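PDB 6RPP: cell division control protein from Pyrococcus abyssi, which is an intein of the HINT family that probably cuts itself out of its host MCM helicase by protein splicing, joining the flanking protein segments. Local coordinates for residues I24-I29 / A71-A76; I51-L56 / A66-A71; T75-M80 / P145-L150; N119-I124 / D132-I137. The protein carries 2 engineered substitutions. All blocks are in the same frame, centred on the assembly; numbering follows the deposited sequence.

Contact 1: residues I24-I29 / A71-A76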
# COMPACT_ATOMS: atom_id res chain seq x y z
N ILE A 24 3.64 -12.17 1.52
CA ILE A 24 3.18 -11.99 2.91
C ILE A 24 1.72 -12.40 3.03
O ILE A 24 1.35 -13.16 3.94
CB ILE A 24 3.36 -10.53 3.35
CG1 ILE A 24 4.84 -10.12 3.36
CG2 ILE A 24 2.70 -10.25 4.71
CD1 ILE A 24 5.00 -8.59 3.50
N VAL A 25 0.86 -11.88 2.14
CA VAL A 25 -0.56 -12.15 2.32
C VAL A 25 -0.90 -13.61 2.02
O VAL A 25 -1.68 -14.24 2.78
CB VAL A 25 -1.38 -11.20 1.43
CG1 VAL A 25 -2.83 -11.61 1.49
CG2 VAL A 25 -1.20 -9.78 1.93
N GLU A 26 -0.42 -14.16 0.89
CA GLU A 26 -0.82 -15.51 0.54
C GLU A 26 -0.36 -16.52 1.58
O GLU A 26 -1.09 -17.49 1.84
CB GLU A 26 -0.27 -15.86 -0.83
CG GLU A 26 -0.88 -15.03 -1.97
CD GLU A 26 -2.38 -15.28 -2.20
OE1 GLU A 26 -2.98 -16.24 -1.64
OE2 GLU A 26 -2.94 -14.53 -3.03
N ARG A 27 0.81 -16.31 2.20
CA ARG A 27 1.23 -17.24 3.25
C ARG A 27 0.28 -17.18 4.43
O ARG A 27 -0.02 -18.22 5.05
CB ARG A 27 2.66 -16.92 3.69
CG ARG A 27 3.22 -17.82 4.80
CD ARG A 27 4.59 -17.29 5.23
NE ARG A 27 5.09 -17.91 6.45
CZ ARG A 27 6.19 -18.66 6.51
NH1 ARG A 27 6.89 -18.88 5.40
NH2 ARG A 27 6.59 -19.19 7.66
N ALA A 28 -0.18 -15.98 4.77
CA ALA A 28 -1.08 -15.83 5.90
C ALA A 28 -2.43 -16.44 5.60
O ALA A 28 -3.06 -17.06 6.47
CB ALA A 28 -1.22 -14.34 6.25
N ILE A 29 -2.89 -16.27 4.36
CA ILE A 29 -4.14 -16.88 3.91
C ILE A 29 -4.06 -18.40 3.96
O ILE A 29 -4.98 -19.08 4.43
CB ILE A 29 -4.50 -16.39 2.50
CG1 ILE A 29 -4.71 -14.88 2.47
CG2 ILE A 29 -5.72 -17.13 1.95
CD1 ILE A 29 -5.97 -14.43 3.08
N ALA A 71 -3.99 -9.28 6.99
CA ALA A 71 -3.61 -9.43 5.59
C ALA A 71 -4.89 -9.58 4.76
O ALA A 71 -5.78 -10.38 5.11
CB ALA A 71 -2.74 -10.66 5.40
N TRP A 72 -4.96 -8.84 3.66
CA TRP A 72 -6.12 -8.78 2.79
C TRP A 72 -5.79 -9.24 1.39
O TRP A 72 -4.81 -8.80 0.81
CB TRP A 72 -6.63 -7.33 2.68
CG TRP A 72 -7.40 -6.91 3.80
CD1 TRP A 72 -6.99 -6.12 4.86
CD2 TRP A 72 -8.76 -7.24 4.06
NE1 TRP A 72 -8.03 -5.96 5.75
CE2 TRP A 72 -9.12 -6.62 5.27
CE3 TRP A 72 -9.72 -7.98 3.37
CZ2 TRP A 72 -10.40 -6.73 5.80
CZ3 TRP A 72 -10.99 -8.08 3.90
CH2 TRP A 72 -11.32 -7.46 5.09
N LYS A 73 -6.63 -10.11 0.83
CA LYS A 73 -6.51 -10.56 -0.55
C LYS A 73 -7.84 -10.30 -1.22
O LYS A 73 -8.84 -10.86 -0.78
CB LYS A 73 -6.20 -12.05 -0.61
CG LYS A 73 -6.29 -12.75 -2.00
CD LYS A 73 -6.07 -14.22 -1.89
CE LYS A 73 -5.98 -14.98 -3.30
NZ LYS A 73 -5.52 -16.30 -3.09
N ARG A 74 -7.87 -9.52 -2.30
CA ARG A 74 -9.13 -9.13 -2.90
C ARG A 74 -9.08 -9.35 -4.40
O ARG A 74 -8.02 -9.28 -5.03
CB ARG A 74 -9.50 -7.65 -2.61
CG ARG A 74 -9.68 -7.35 -1.11
CD ARG A 74 -10.60 -6.14 -0.88
NE ARG A 74 -10.33 -5.47 0.39
CZ ARG A 74 -11.15 -5.51 1.44
NH1 ARG A 74 -12.29 -6.17 1.36
NH2 ARG A 74 -10.82 -4.88 2.56
N THR A 75 -10.25 -9.58 -4.99
CA THR A 75 -10.33 -9.66 -6.44
C THR A 75 -9.83 -8.36 -7.08
O THR A 75 -10.25 -7.25 -6.70
CB THR A 75 -11.77 -9.95 -6.86
OG1 THR A 75 -12.21 -11.16 -6.22
CG2 THR A 75 -11.91 -10.14 -8.36
N ALA A 76 -8.99 -8.50 -8.08
CA ALA A 76 -8.53 -7.32 -8.78
C ALA A 76 -9.69 -6.65 -9.52
O ALA A 76 -10.58 -7.32 -10.10
CB ALA A 76 -7.43 -7.69 -9.77
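OE2 of E26 has two partners: it is hydrogen-bonded with the OH of Y148 and takes a weak bond from NZ of K73. The stronger arm of the salt bridge runs from K73 NZ to the syn lone pair of E26 OE1, at 2.9 Å. In this HINT-family intein the pair ties helix 21-35 to strand 63-75 of the antiparallel sheet, the segment axes running nearly perpendicular (97°) and coming within 7.7 Å. K73 can reach because its chain is extended throughout, whereas the bent chain of E26 meets it at about a right angle. The ammonium of K73 also forms a cation-pi contact with W146. A leucine in place of K73 would probably leave the E26 carboxylate without its charge partner and the W146 ring without its cation. Beneath the ion pair the packing is mostly apolar; A28 and A71 let the helix come close, their CB atoms 4.1 Å apart. V25 fills the middle; with its CG1 anti to the backbone N (chi1 173°), the two branches fork over the strand. V25 CG2 meets A71 CB at 3.9 Å, and V25 CG1 rests 3.5 Å from the carbonyl O of W72.

Contact 2: residues I51-L56 / A66-A71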
# COMPACT_ATOMS: atom_id res chain seq x y z
N ILE A 51 3.48 -8.72 11.76
CA ILE A 51 4.74 -8.33 11.16
C ILE A 51 5.02 -6.87 11.51
O ILE A 51 4.13 -6.15 11.97
CB ILE A 51 4.74 -8.54 9.63
CG1 ILE A 51 3.74 -7.60 8.99
CG2 ILE A 51 4.36 -9.97 9.30
CD1 ILE A 51 3.74 -7.74 7.50
N GLU A 52 6.27 -6.48 11.35
CA GLU A 52 6.71 -5.13 11.69
C GLU A 52 6.95 -4.39 10.37
O GLU A 52 7.70 -4.87 9.52
CB GLU A 52 7.98 -5.19 12.54
CG GLU A 52 8.44 -3.85 13.02
CD GLU A 52 9.64 -3.97 13.93
OE1 GLU A 52 9.54 -3.53 15.09
OE2 GLU A 52 10.67 -4.51 13.49
N VAL A 53 6.29 -3.25 10.20
CA VAL A 53 6.43 -2.46 8.98
C VAL A 53 6.97 -1.12 9.44
O VAL A 53 7.13 -0.91 10.66
CB VAL A 53 5.11 -2.30 8.24
CG1 VAL A 53 4.65 -3.68 7.70
CG2 VAL A 53 4.10 -1.63 9.14
N TYR A 54 7.21 -0.21 8.49
CA TYR A 54 7.53 1.18 8.80
C TYR A 54 6.34 2.03 8.38
O TYR A 54 5.82 1.87 7.28
CB TYR A 54 8.79 1.65 8.06
CG TYR A 54 10.06 1.07 8.65
CD1 TYR A 54 10.60 1.62 9.82
CD2 TYR A 54 10.69 -0.01 8.07
CE1 TYR A 54 11.73 1.09 10.36
CE2 TYR A 54 11.83 -0.53 8.60
CZ TYR A 54 12.35 0.03 9.75
OH TYR A 54 13.49 -0.47 10.30
N SER A 55 5.95 2.95 9.28
CA SER A 55 4.82 3.83 9.03
C SER A 55 5.20 5.29 9.23
O SER A 55 5.97 5.63 10.13
CB SER A 55 3.69 3.47 9.91
OG SER A 55 3.36 2.10 9.71
N LEU A 56 4.62 6.14 8.40
CA LEU A 56 4.73 7.59 8.58
C LEU A 56 3.70 8.12 9.57
O LEU A 56 2.52 7.77 9.52
CB LEU A 56 4.56 8.28 7.24
CG LEU A 56 4.73 9.79 7.16
CD1 LEU A 56 6.13 10.22 7.54
CD2 LEU A 56 4.37 10.24 5.75
N ALA A 66 5.97 -0.12 13.17
CA ALA A 66 4.61 -0.32 13.61
C ALA A 66 4.22 -1.74 13.23
O ALA A 66 4.89 -2.38 12.42
CB ALA A 66 3.67 0.74 12.98
N ARG A 67 3.20 -2.27 13.89
CA ARG A 67 2.77 -3.63 13.61
C ARG A 67 1.58 -3.66 12.64
O ARG A 67 0.67 -2.82 12.73
CB ARG A 67 2.42 -4.36 14.92
CG ARG A 67 3.69 -4.79 15.74
CD ARG A 67 4.34 -6.10 15.20
NE ARG A 67 5.69 -6.36 15.74
CZ ARG A 67 6.40 -7.48 15.53
NH1 ARG A 67 5.92 -8.49 14.80
NH2 ARG A 67 7.62 -7.60 16.07
N ALA A 68 1.61 -4.58 11.67
CA ALA A 68 0.46 -4.85 10.83
C ALA A 68 -0.19 -6.14 11.30
O ALA A 68 0.52 -7.08 11.66
CB ALA A 68 0.87 -4.99 9.36
N ASN A 69 -1.54 -6.16 11.40
CA ASN A 69 -2.18 -7.32 12.03
C ASN A 69 -3.25 -8.02 11.20
O ASN A 69 -3.75 -9.07 11.63
CB ASN A 69 -2.75 -6.93 13.42
CG ASN A 69 -3.86 -5.86 13.35
OD1 ASN A 69 -4.01 -5.21 12.37
ND2 ASN A 69 -4.63 -5.73 14.43
N ILE A 70 -3.59 -7.51 10.01
CA ILE A 70 -4.49 -8.23 9.11
C ILE A 70 -3.94 -8.14 7.68
O ILE A 70 -3.48 -7.08 7.23
CB ILE A 70 -5.93 -7.65 9.13
CG1 ILE A 70 -6.56 -7.71 10.53
CG2 ILE A 70 -6.81 -8.33 8.08
CD1 ILE A 70 -7.10 -9.05 10.88
N ALA A 71 -3.99 -9.28 6.99
CA ALA A 71 -3.61 -9.43 5.59
C ALA A 71 -4.89 -9.58 4.76
O ALA A 71 -5.78 -10.38 5.11
CB ALA A 71 -2.74 -10.66 5.40
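R67 comes over its cross-strand partner E52 because CG stands anti to the carbonyl carbon (chi1 -75°) and the chain bends at chi2 (-81°). The guanidinium of R67 is thereby laid flat above E52, whose CB sits 4.0 Å from the plane and over its centre. On the way, R67 CD passes 3.2 Å from the carbonyl O of I51. The charge of R67 is met chiefly by D50, which forms a salt bridge to NH1; the carboxylate of E52, though opposite in sign, stays 4.6 Å away, measured from E52 OE1 to R67 NH2. Arginine suits the place because its chain is long enough to cross to the partner strand, over the backbone of I51, and reach D50. Strands 44-56 and 63-75 form a beta hairpin of the HINT fold, E52 and R67 being a non-hydrogen-bonded pair between the hydrogen-bonded pairs I51 with A68 and V53 with A66. V53 N donates to A66 O at 2.8 Å, and A66 N returns a bond to V53 O. On the face away from R67, the small A68 lets the branched I51 come close: I51 CG1, lodged between its backbone N and carbonyl carbon (chi1 66°), meets A68 CB at 3.9 Å. V53 CG2 lies 3.5 Å from the carbonyl O of A66. Farther along, S55 OG passes 3.6 Å from A66 CB while hydrogen-bonding to the carbonyl of N157.

Contact 3: residues T75-M80 / P145-L150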
# COMPACT_ATOMS: atom_id res chain seq x y z
N THR A 75 -10.25 -9.58 -4.99
CA THR A 75 -10.33 -9.66 -6.44
C THR A 75 -9.83 -8.36 -7.08
O THR A 75 -10.25 -7.25 -6.70
CB THR A 75 -11.77 -9.95 -6.86
OG1 THR A 75 -12.21 -11.16 -6.22
CG2 THR A 75 -11.91 -10.14 -8.36
N ALA A 76 -8.99 -8.50 -8.08
CA ALA A 76 -8.53 -7.32 -8.78
C ALA A 76 -9.69 -6.65 -9.52
O ALA A 76 -10.58 -7.32 -10.10
CB ALA A 76 -7.43 -7.69 -9.77
N PRO A 77 -9.72 -5.32 -9.57
CA PRO A 77 -10.67 -4.64 -10.45
C PRO A 77 -10.36 -4.82 -11.95
O PRO A 77 -9.32 -5.41 -12.32
CB PRO A 77 -10.54 -3.18 -10.00
CG PRO A 77 -9.14 -3.05 -9.51
CD PRO A 77 -8.86 -4.38 -8.79
N LYS A 78 -11.27 -4.35 -12.80
CA LYS A 78 -11.09 -4.55 -14.22
C LYS A 78 -9.92 -3.73 -14.75
O LYS A 78 -9.32 -4.11 -15.77
CB LYS A 78 -12.39 -4.20 -14.94
CG LYS A 78 -13.57 -5.14 -14.63
CD LYS A 78 -13.28 -6.57 -15.10
CE LYS A 78 -14.57 -7.40 -15.27
NZ LYS A 78 -14.27 -8.81 -15.74
N LYS A 79 -9.59 -2.61 -14.08
CA LYS A 79 -8.49 -1.72 -14.47
C LYS A 79 -7.64 -1.45 -13.25
O LYS A 79 -8.15 -1.43 -12.12
CB LYS A 79 -8.98 -0.35 -15.07
CG LYS A 79 -9.88 -0.57 -16.27
CD LYS A 79 -10.26 0.68 -17.02
CE LYS A 79 -10.55 0.36 -18.50
NZ LYS A 79 -9.83 -0.84 -19.02
N MET A 80 -6.33 -1.24 -13.47
CA MET A 80 -5.39 -0.84 -12.43
C MET A 80 -4.62 0.40 -12.89
O MET A 80 -4.72 0.83 -14.03
CB MET A 80 -4.39 -1.98 -12.08
CG MET A 80 -4.98 -3.31 -11.55
SD MET A 80 -5.32 -3.13 -9.78
CE MET A 80 -3.63 -3.15 -9.10
N PRO A 145 -5.02 -11.55 -11.21
CA PRO A 145 -6.42 -11.24 -10.85
C PRO A 145 -6.63 -11.02 -9.35
O PRO A 145 -7.79 -10.95 -8.92
CB PRO A 145 -7.17 -12.47 -11.35
CG PRO A 145 -6.20 -13.58 -11.04
CD PRO A 145 -4.83 -13.00 -11.47
N TRP A 146 -5.55 -10.78 -8.60
CA TRP A 146 -5.66 -10.51 -7.18
C TRP A 146 -4.91 -9.25 -6.83
O TRP A 146 -3.92 -8.92 -7.46
CB TRP A 146 -5.11 -11.66 -6.35
CG TRP A 146 -5.80 -12.93 -6.61
CD1 TRP A 146 -5.32 -13.99 -7.36
CD2 TRP A 146 -7.06 -13.35 -6.10
NE1 TRP A 146 -6.23 -14.99 -7.39
CE2 TRP A 146 -7.32 -14.63 -6.63
CE3 TRP A 146 -8.03 -12.75 -5.28
CZ2 TRP A 146 -8.48 -15.38 -6.31
CZ3 TRP A 146 -9.18 -13.46 -4.97
CH2 TRP A 146 -9.40 -14.76 -5.50
N VAL A 147 -5.40 -8.55 -5.81
CA VAL A 147 -4.68 -7.41 -5.22
C VAL A 147 -4.64 -7.56 -3.70
O VAL A 147 -5.38 -8.35 -3.11
CB VAL A 147 -5.32 -6.07 -5.60
CG1 VAL A 147 -5.12 -5.86 -7.14
CG2 VAL A 147 -6.80 -6.07 -5.35
N TYR A 148 -3.79 -6.72 -3.05
CA TYR A 148 -3.39 -7.04 -1.68
C TYR A 148 -3.34 -5.79 -0.80
O TYR A 148 -3.06 -4.69 -1.26
CB TYR A 148 -2.01 -7.67 -1.70
CG TYR A 148 -2.02 -8.99 -2.46
CD1 TYR A 148 -2.41 -10.14 -1.82
CD2 TYR A 148 -1.70 -9.05 -3.84
CE1 TYR A 148 -2.46 -11.32 -2.50
CE2 TYR A 148 -1.73 -10.27 -4.54
CZ TYR A 148 -2.13 -11.39 -3.84
OH TYR A 148 -2.18 -12.57 -4.56
N ASP A 149 -3.51 -5.99 0.49
CA ASP A 149 -3.40 -4.86 1.40
C ASP A 149 -3.05 -5.40 2.77
O ASP A 149 -3.13 -6.60 3.02
CB ASP A 149 -4.73 -4.09 1.45
CG ASP A 149 -4.62 -2.75 2.16
OD1 ASP A 149 -3.50 -2.18 2.16
OD2 ASP A 149 -5.68 -2.32 2.67
N LEU A 150 -2.65 -4.50 3.67
CA LEU A 150 -2.37 -4.83 5.06
C LEU A 150 -3.11 -3.85 5.93
O LEU A 150 -3.37 -2.72 5.51
CB LEU A 150 -0.89 -4.74 5.42
CG LEU A 150 0.00 -5.62 4.55
CD1 LEU A 150 1.42 -5.14 4.81
CD2 LEU A 150 -0.18 -7.04 4.90
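T75 and W146 form an antiparallel non-hydrogen-bonded pair, beside which A76 N donates to P145 O at 2.9 Å in a nearly straight bond (170°) that reaches the oxygen from above the carbonyl plane. Beyond this pair the loop 76-79 turns away, and V147 fills the angle. Its CG1 is the meeting point: M80 CE lies 3.7 Å from V147 CG1, A76 CB 3.9 Å from the same methyl, and the ring carbon P77 CD a little farther. M80 gets there through bends at chi2 (-82°) and chi3 (-73°), which carry its thioether past V147 with the two side chains running in opposite directions. Methionine suits the place because its flexible, unbranched chain can bend to set CE against V147 CG1. The W146 indole lies obliquely to T75, its CE3 atom 3.9 Å from T75 N and its CZ3 4.0 Å from T75 OG1. A serine in place of W146 would probably uncover the T75 backbone and leave the K73 ammonium without its aromatic partner. The ladder goes on with R74 paired to V147; between residues 75-80 and 145-150 themselves, the one hydrogen bond fixes the backbone and methyl packing on V147 does much of the rest.

Contact 4: residues N119-I124 / D132-I137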
# COMPACT_ATOMS: atom_id res chain seq x y z
N ASN A 119 0.92 16.53 -8.20
CA ASN A 119 0.45 16.27 -6.84
C ASN A 119 1.60 15.64 -6.06
O ASN A 119 2.21 14.66 -6.51
CB ASN A 119 -0.75 15.31 -6.81
CG ASN A 119 -2.06 15.91 -7.34
OD1 ASN A 119 -2.99 15.11 -7.55
ND2 ASN A 119 -2.18 17.23 -7.51
N LYS A 120 1.91 16.18 -4.89
CA LYS A 120 3.01 15.62 -4.08
C LYS A 120 2.52 14.52 -3.12
O LYS A 120 1.64 14.75 -2.29
CB LYS A 120 3.66 16.78 -3.29
CG LYS A 120 4.39 17.74 -4.21
CD LYS A 120 5.07 18.84 -3.39
CE LYS A 120 6.00 19.64 -4.26
NZ LYS A 120 6.73 20.70 -3.48
N ILE A 121 3.16 13.34 -3.19
CA ILE A 121 2.78 12.22 -2.35
C ILE A 121 3.96 11.89 -1.44
O ILE A 121 5.10 12.28 -1.68
CB ILE A 121 2.34 10.95 -3.13
CG1 ILE A 121 3.44 10.42 -4.05
CG2 ILE A 121 1.05 11.30 -3.96
CD1 ILE A 121 3.20 8.99 -4.50
N ALA A 122 3.67 11.13 -0.39
CA ALA A 122 4.64 10.89 0.65
C ALA A 122 5.56 9.71 0.32
O ALA A 122 5.07 8.62 0.01
CB ALA A 122 3.90 10.63 1.96
N THR A 123 6.86 9.95 0.33
CA THR A 123 7.83 8.94 -0.11
C THR A 123 9.03 8.98 0.82
O THR A 123 9.14 9.84 1.71
CB THR A 123 8.33 9.20 -1.54
OG1 THR A 123 9.18 10.39 -1.57
CG2 THR A 123 7.18 9.37 -2.52
N ILE A 124 9.96 8.05 0.62
CA ILE A 124 11.29 8.15 1.21
C ILE A 124 12.31 8.42 0.11
O ILE A 124 12.20 7.90 -1.01
CB ILE A 124 11.58 6.83 1.96
CG1 ILE A 124 12.62 7.11 3.03
CG2 ILE A 124 11.96 5.66 1.02
CD1 ILE A 124 11.95 7.54 4.34
N ASP A 132 6.82 14.17 -2.96
CA ASP A 132 7.37 13.88 -4.27
C ASP A 132 6.27 14.00 -5.33
O ASP A 132 5.27 13.28 -5.26
CB ASP A 132 7.97 12.45 -4.23
CG ASP A 132 8.66 12.05 -5.50
OD1 ASP A 132 8.78 12.85 -6.45
OD2 ASP A 132 9.09 10.85 -5.51
N GLU A 133 6.45 14.91 -6.30
CA GLU A 133 5.44 15.12 -7.34
C GLU A 133 5.15 13.86 -8.13
O GLU A 133 6.07 13.20 -8.66
CB GLU A 133 5.89 16.21 -8.32
CG GLU A 133 6.01 17.55 -7.62
CD GLU A 133 6.38 18.68 -8.56
OE1 GLU A 133 6.33 18.48 -9.78
OE2 GLU A 133 6.72 19.78 -8.05
N VAL A 134 3.86 13.56 -8.30
CA VAL A 134 3.52 12.55 -9.30
C VAL A 134 3.97 13.03 -10.69
O VAL A 134 3.78 14.21 -11.07
CB VAL A 134 2.00 12.29 -9.26
CG1 VAL A 134 1.56 11.37 -10.42
CG2 VAL A 134 1.60 11.70 -7.92
N ALA A 135 4.57 12.12 -11.47
CA ALA A 135 5.06 12.33 -12.82
C ALA A 135 4.04 11.91 -13.87
O ALA A 135 3.78 12.66 -14.82
CB ALA A 135 6.39 11.58 -13.05
N GLU A 136 3.44 10.74 -13.71
CA GLU A 136 2.49 10.18 -14.65
C GLU A 136 1.66 9.14 -13.92
O GLU A 136 2.15 8.45 -13.00
CB GLU A 136 3.16 9.52 -15.87
CG GLU A 136 4.06 10.35 -16.75
CD GLU A 136 5.54 10.13 -16.42
OE1 GLU A 136 5.90 9.02 -15.97
OE2 GLU A 136 6.33 11.08 -16.61
N ILE A 137 0.42 9.00 -14.36
CA ILE A 137 -0.45 7.92 -13.93
C ILE A 137 -0.92 7.21 -15.19
O ILE A 137 -1.45 7.87 -16.09
CB ILE A 137 -1.68 8.40 -13.14
CG1 ILE A 137 -1.25 9.28 -11.95
CG2 ILE A 137 -2.56 7.18 -12.72
CD1 ILE A 137 -1.58 10.76 -12.20
O HOH W 1 10.81 9.98 -3.75
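D132 CB is met by both branches of T123, OG1 and CG2 each at 3.6 Å, the two side chains crossing at about a right angle. T123 straddles this carbon because OG1 stands between its backbone N and carbonyl carbon (chi1 70°), with CG2 beside the N. One water joins the polar ends, donating to T123 OG1 at 2.8 Å and to D132 OD2 at 2.6 Å. Near them, I121 and D132 form a hydrogen-bonded antiparallel pair of the hairpin 120-125/128-140. V134 N binds N119 O at 2.7 Å, and V134 CG2 packs against I121 CG2 at 4.0 Å; both residues are buried, and branched aliphatic side chains suit the place. K120 and E133 lie side by side, pointing the same way, with their CG atoms 3.8 Å apart; the charged ends do not touch, and E133 OE1 instead forms a salt bridge with R86. The next shell fixes the polar groups: T85 OG1 and G87 N hydrogen-bond to OD2 and OD1 of D132, S130 O takes the hydroxyl of T123, and E116 N and R110 NH1 hold OD1 of N119. Farther along, A135 and E136 together face K84 as a classic beta bulge. Strand 128-140 is thus flanked by strands 120-125 and 80-85, and strand 120-125 borders strand 98-103 on its other side.

How the contacts relate
From the N terminus, contact 1 closes the first large loop by joining helix 21-35 to strand 63-75. Nested inside it, contact 2 closes the hairpin 44-56/63-75; the two share A71 and touch where I24 packs on I51. Contact 3 opens where contact 1 ends, sharing T75 and A76, and closes a second loop by bringing strand 146-151 beside strand 63-75. Contact 4 lies within that loop as the hairpin 120-125/128-140 of the six-stranded sheet, about 26 Å from contact 1, centre to centre. Contacts 1 to 3 tie the helix and the four-stranded sheet together, while L56 of contact 2, touching A122 of contact 4, links the two sheets.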